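Local coordinates for fatty acid metabolism regulator protein (Bacillus subtilis, PDB 1VI0) that represses transcription of fatty acid transport and beta-oxidation genes as a homodimer whose DNA binding is inhibited by long-chain acyl-CoA, at residues L47-N51 against K52-L56; V170-D173 against Q174-L178. All blocks are in the same frame, centred on the assembly; numbering follows the deposited sequence.

Contact 1. Residues L47-N51 against K52-L56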
loop_
_atom_site.group_PDB
_atom_site.type_symbol
_atom_site.label_atom_id
_atom_site.label_comp_id
_atom_site.label_asym_id
_atom_site.label_seq_id
_atom_site.Cartn_x
_atom_site.Cartn_y
_atom_site.Cartn_z
ATOM N N LEU A 47 6.672 11.910 29.927
ATOM C CA LEU A 47 7.844 11.311 30.584
ATOM C C LEU A 47 8.443 10.252 29.673
ATOM O O LEU A 47 9.646 10.047 29.659
ATOM C CB LEU A 47 7.386 10.742 31.911
ATOM C CG LEU A 47 8.351 10.284 32.976
ATOM C CD1 LEU A 47 8.582 8.783 32.859
ATOM C CD2 LEU A 47 9.670 11.027 33.002
ATOM N N TYR A 48 7.640 9.635 28.789
ATOM C CA TYR A 48 8.192 8.598 27.909
ATOM C C TYR A 48 8.279 8.984 26.460
ATOM O O TYR A 48 9.082 8.338 25.719
ATOM C CB TYR A 48 7.293 7.332 28.046
ATOM C CG TYR A 48 7.410 6.717 29.433
ATOM C CD1 TYR A 48 8.557 6.007 29.758
ATOM C CD2 TYR A 48 6.401 6.797 30.357
ATOM C CE1 TYR A 48 8.698 5.408 30.999
ATOM C CE2 TYR A 48 6.520 6.203 31.605
ATOM C CZ TYR A 48 7.657 5.505 31.910
ATOM O OH TYR A 48 7.830 4.906 33.153
ATOM N N PHE A 49 7.464 9.908 25.974
ATOM C CA PHE A 49 7.412 10.294 24.579
ATOM C C PHE A 49 7.536 11.811 24.351
ATOM O O PHE A 49 7.002 12.584 25.155
ATOM C CB PHE A 49 6.096 9.837 23.925
ATOM C CG PHE A 49 5.890 8.348 24.063
ATOM C CD1 PHE A 49 6.537 7.477 23.192
ATOM C CD2 PHE A 49 5.149 7.848 25.119
ATOM C CE1 PHE A 49 6.385 6.110 23.325
ATOM C CE2 PHE A 49 4.999 6.473 25.250
ATOM C CZ PHE A 49 5.621 5.613 24.384
ATOM N N LYS A 50 8.024 12.195 23.190
ATOM C CA LYS A 50 8.187 13.583 22.806
ATOM C C LYS A 50 6.907 14.308 22.462
ATOM O O LYS A 50 6.810 15.551 22.653
ATOM C CB LYS A 50 9.096 13.703 21.573
ATOM C CG LYS A 50 10.520 13.224 21.797
ATOM C CD LYS A 50 11.356 13.680 20.605
ATOM C CE LYS A 50 12.714 13.129 20.468
ATOM N NZ LYS A 50 13.561 13.142 21.661
ATOM N N ASN A 51 6.011 13.635 21.756
ATOM C CA ASN A 51 4.759 14.145 21.259
ATOM C C ASN A 51 3.971 12.964 20.591
ATOM O O ASN A 51 4.483 11.835 20.651
ATOM C CB ASN A 51 4.994 15.198 20.168
ATOM C CG ASN A 51 6.091 14.762 19.199
ATOM O OD1 ASN A 51 6.220 13.579 18.832
ATOM N ND2 ASN A 51 6.955 15.707 18.854
ATOM N N LYS A 52 2.840 13.297 20.040
ATOM C CA LYS A 52 1.936 12.327 19.368
ATOM C C LYS A 52 2.688 11.557 18.299
ATOM O O LYS A 52 2.672 10.308 18.196
ATOM C CB LYS A 52 0.809 13.124 18.697
ATOM C CG LYS A 52 -0.391 12.361 18.255
ATOM C CD LYS A 52 -1.534 13.274 17.825
ATOM C CE LYS A 52 -1.352 13.801 16.429
ATOM N NZ LYS A 52 -2.661 14.139 15.792
ATOM N N GLU A 53 3.367 12.281 17.425
ATOM C CA GLU A 53 4.200 11.651 16.404
ATOM C C GLU A 53 5.146 10.634 16.999
ATOM O O GLU A 53 5.243 9.501 16.473
ATOM C CB GLU A 53 4.876 12.731 15.573
ATOM C CG GLU A 53 5.721 12.261 14.427
ATOM C CD GLU A 53 6.375 13.448 13.704
ATOM O OE1 GLU A 53 5.653 14.203 13.035
ATOM O OE2 GLU A 53 7.610 13.528 13.837
ATOM N N ASP A 54 5.862 10.919 18.084
ATOM C CA ASP A 54 6.755 9.999 18.751
ATOM C C ASP A 54 6.048 8.722 19.243
ATOM O O ASP A 54 6.598 7.623 19.109
ATOM C CB ASP A 54 7.463 10.686 19.909
ATOM C CG ASP A 54 8.615 9.911 20.477
ATOM O OD1 ASP A 54 9.292 9.149 19.733
ATOM O OD2 ASP A 54 8.828 9.953 21.698
ATOM N N ILE A 55 4.831 8.847 19.720
ATOM C CA ILE A 55 4.014 7.705 20.127
ATOM C C ILE A 55 3.683 6.833 18.890
ATOM O O ILE A 55 3.954 5.617 18.972
ATOM C CB ILE A 55 2.729 8.096 20.824
ATOM C CG1 ILE A 55 3.030 8.856 22.150
ATOM C CG2 ILE A 55 1.874 6.878 21.153
ATOM C CD1 ILE A 55 1.751 9.537 22.673
ATOM N N LEU A 56 3.311 7.415 17.800
ATOM C CA LEU A 56 2.988 6.622 16.576
ATOM C C LEU A 56 4.194 5.834 16.100
ATOM O O LEU A 56 4.193 4.631 15.789
ATOM C CB LEU A 56 2.526 7.533 15.474
ATOM C CG LEU A 56 2.070 6.784 14.181
ATOM C CD1 LEU A 56 0.763 6.063 14.461
ATOM C CD2 LEU A 56 1.879 7.848 13.093
#

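Contact 2. Residues V170-D173 against Q174-L178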
loop_
_atom_site.group_PDB
_atom_site.type_symbol
_atom_site.label_atom_id
_atom_site.label_comp_id
_atom_site.label_asym_id
_atom_site.label_seq_id
_atom_site.Cartn_x
_atom_site.Cartn_y
_atom_site.Cartn_z
ATOM N N VAL A 170 -9.010 -5.543 5.667
ATOM C CA VAL A 170 -9.429 -4.393 6.528
ATOM C C VAL A 170 -10.536 -3.613 5.904
ATOM O O VAL A 170 -11.525 -3.207 6.604
ATOM C CB VAL A 170 -8.203 -3.522 6.840
ATOM C CG1 VAL A 170 -8.687 -2.131 7.334
ATOM C CG2 VAL A 170 -7.278 -4.120 7.840
HETATM N N MSE A 171 -10.537 -3.396 4.603
HETATM C CA MSE A 171 -11.557 -2.685 3.875
HETATM C C MSE A 171 -12.917 -3.367 3.931
HETATM O O MSE A 171 -13.951 -2.666 3.903
HETATM C CB MSE A 171 -11.146 -2.416 2.423
HETATM C CG MSE A 171 -11.487 -0.958 2.051
HETATM SE SE MSE A 171 -10.181 0.207 2.897
HETATM C CE MSE A 171 -8.996 0.364 1.388
ATOM N N ASN A 172 -12.934 -4.677 4.128
ATOM C CA ASN A 172 -14.145 -5.456 4.326
ATOM C C ASN A 172 -14.458 -5.711 5.767
ATOM O O ASN A 172 -14.891 -6.789 6.209
ATOM C CB ASN A 172 -14.020 -6.762 3.500
ATOM C CG ASN A 172 -14.140 -6.448 2.040
ATOM O OD1 ASN A 172 -15.279 -6.311 1.521
ATOM N ND2 ASN A 172 -13.027 -6.317 1.324
ATOM N N ASP A 173 -14.009 -4.813 6.658
ATOM C CA ASP A 173 -14.246 -4.840 8.070
ATOM C C ASP A 173 -13.730 -6.046 8.796
ATOM O O ASP A 173 -14.249 -6.556 9.776
ATOM C CB ASP A 173 -15.812 -4.737 8.254
ATOM C CG ASP A 173 -16.219 -3.265 8.101
ATOM O OD1 ASP A 173 -16.665 -2.868 7.003
ATOM O OD2 ASP A 173 -16.088 -2.537 9.109
ATOM N N GLN A 174 -12.660 -6.667 8.243
ATOM C CA GLN A 174 -11.998 -7.818 8.762
ATOM C C GLN A 174 -13.007 -8.963 9.012
ATOM O O GLN A 174 -12.811 -9.738 9.907
ATOM C CB GLN A 174 -11.258 -7.502 10.077
ATOM C CG GLN A 174 -10.334 -6.287 9.954
ATOM C CD GLN A 174 -9.724 -5.816 11.247
ATOM O OE1 GLN A 174 -9.350 -6.583 12.152
ATOM N NE2 GLN A 174 -9.551 -4.492 11.388
ATOM N N LYS A 175 -13.954 -9.070 8.075
ATOM C CA LYS A 175 -15.046 -10.042 8.307
ATOM C C LYS A 175 -14.748 -11.454 7.867
ATOM O O LYS A 175 -15.478 -12.397 8.303
ATOM C CB LYS A 175 -16.294 -9.478 7.642
ATOM C CG LYS A 175 -16.350 -9.457 6.144
ATOM C CD LYS A 175 -17.733 -8.955 5.681
ATOM C CE LYS A 175 -17.682 -8.307 4.310
ATOM N NZ LYS A 175 -19.096 -8.040 3.800
ATOM N N TYR A 176 -13.719 -11.714 7.080
ATOM C CA TYR A 176 -13.392 -13.094 6.641
ATOM C C TYR A 176 -12.096 -13.574 7.219
ATOM O O TYR A 176 -11.329 -12.802 7.804
ATOM C CB TYR A 176 -13.535 -13.234 5.144
ATOM C CG TYR A 176 -12.660 -12.255 4.360
ATOM C CD1 TYR A 176 -11.304 -12.538 4.161
ATOM C CD2 TYR A 176 -13.205 -11.128 3.801
ATOM C CE1 TYR A 176 -10.536 -11.666 3.365
ATOM C CE2 TYR A 176 -12.435 -10.262 3.018
ATOM C CZ TYR A 176 -11.100 -10.541 2.804
ATOM O OH TYR A 176 -10.372 -9.646 2.025
ATOM N N ASP A 177 -11.803 -14.869 7.148
ATOM C CA ASP A 177 -10.676 -15.515 7.741
ATOM C C ASP A 177 -9.368 -15.285 6.968
ATOM O O ASP A 177 -8.860 -16.126 6.226
ATOM C CB ASP A 177 -10.943 -17.046 7.833
ATOM C CG ASP A 177 -9.966 -17.759 8.680
ATOM O OD1 ASP A 177 -8.851 -17.274 9.029
ATOM O OD2 ASP A 177 -10.244 -18.975 8.968
ATOM N N LEU A 178 -8.738 -14.125 7.258
ATOM C CA LEU A 178 -7.465 -13.799 6.574
ATOM C C LEU A 178 -6.447 -14.914 6.631
ATOM O O LEU A 178 -5.788 -15.251 5.644
ATOM C CB LEU A 178 -6.905 -12.519 7.275
ATOM C CG LEU A 178 -5.540 -12.057 6.718
ATOM C CD1 LEU A 178 -5.681 -11.639 5.294
ATOM C CD2 LEU A 178 -5.037 -10.895 7.598
HETATM O O HOH W 1 -11.254 -3.155 9.612
#

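Contact 1. Residues L47-N51 against K52-L56
I55 N donates to N51 O over 3.1 Å, the backbone bond that opens the first turn of helix 52-75 after the chain has left helix 42-48. N51 is the N-cap: its side-chain OD1 accepts from D54 N at 2.8 Å, with the donor nearly in line with the amide C=O. The N51 side chain reaches this NH because CG is folded between the backbone N and the carbonyl carbon (chi1 43°). D54 answers from the helix side. With its CG anti to the backbone N (chi1 -168°), its carboxylate reaches back past N51, and OD2 accepts from K50 N at 2.8 Å in a nearly straight bond (166°), met on the anti side of the carboxylate. Two side chains thus clamp the corner in opposite directions, one holding a helix NH and the other an NH of the incoming loop. Were D54 an alanine, K50 N would probably lose this acceptor and the loop before the helix could shift. The same OD2 lies at the edge of the F49 ring, 3.7 Å from F49 CD1. I55 instead comes over a ring face: its CG1 sits 3.9 Å from the centroid of the F49 ring, a CH-pi contact that packs the linking loop against the first turn of helix 52-75. Residues 47-49 end the predicted helix-turn-helix of this TetR-type domain, so the corner joins the predicted DNA-binding motif to the long helix leading into the C-terminal region. F49 stacks on Y10 and packs on I13 and I14 of helix 9-24, where I55 meets A17; beyond the cap, E53 forms a salt bridge with K120, and K52 NZ bonds to Y26 O.

Contact 2. Residues V170-D173 against Q174-L178
A Schellman motif ends helix 151-171 where V170-D173 turn into Q174-L178, with D173 as the C-prime residue at positive phi (61°). Q174 N returns to W169 O and D173 N to V170 O, closing the helix end. The compact part lies on the Q174 side. Its CG, anti to the carbonyl carbon (chi1 -52°), starts an extended chain whose NE2 donates to H100 O and to a water, and that water in turn donates to V170 O at 3.0 Å. The bridge gives the V170 carbonyl a second partner, and Q174 and V170 both pack on A103 of helix 100-109. The side nearer the surface has one tight point, K175 CG at 3.0 Å from N172 O. K175 N donates to the same N172 O at 3.1 Å from above the carbonyl plane, off the lone-pair direction. Beyond this the packing is loose: D173 OD1 and K175 NZ stay 6.6 Å apart, too far for a salt bridge. N172 ND2 turns back to T168 O. Y176, whose ring meets W169 edge-to-face, touches this loose side only lightly, through CE2 at 3.9 Å from N172 CB.

Both contacts mark helix ends, but contact 1 caps the start of helix 52-75 whereas contact 2 closes the C-terminal end of helix 151-171. Their centres are about 30 Å apart and their nearest atoms about 14 Å, with no touch between them. They fall in different family regions, the TetR-type DNA-binding part and the YsiA-like C-terminal part. The residues lining the dodecyl-CoA pocket lie between positions 60 and 163, so neither contact belongs to it; the bound ligand is about 13 Å from the E53 side chain and about 10 Å from that of V170. Helix 52-75 leads from contact 1 toward the first pocket residues, a plausible route between acyl-CoA binding and DNA release.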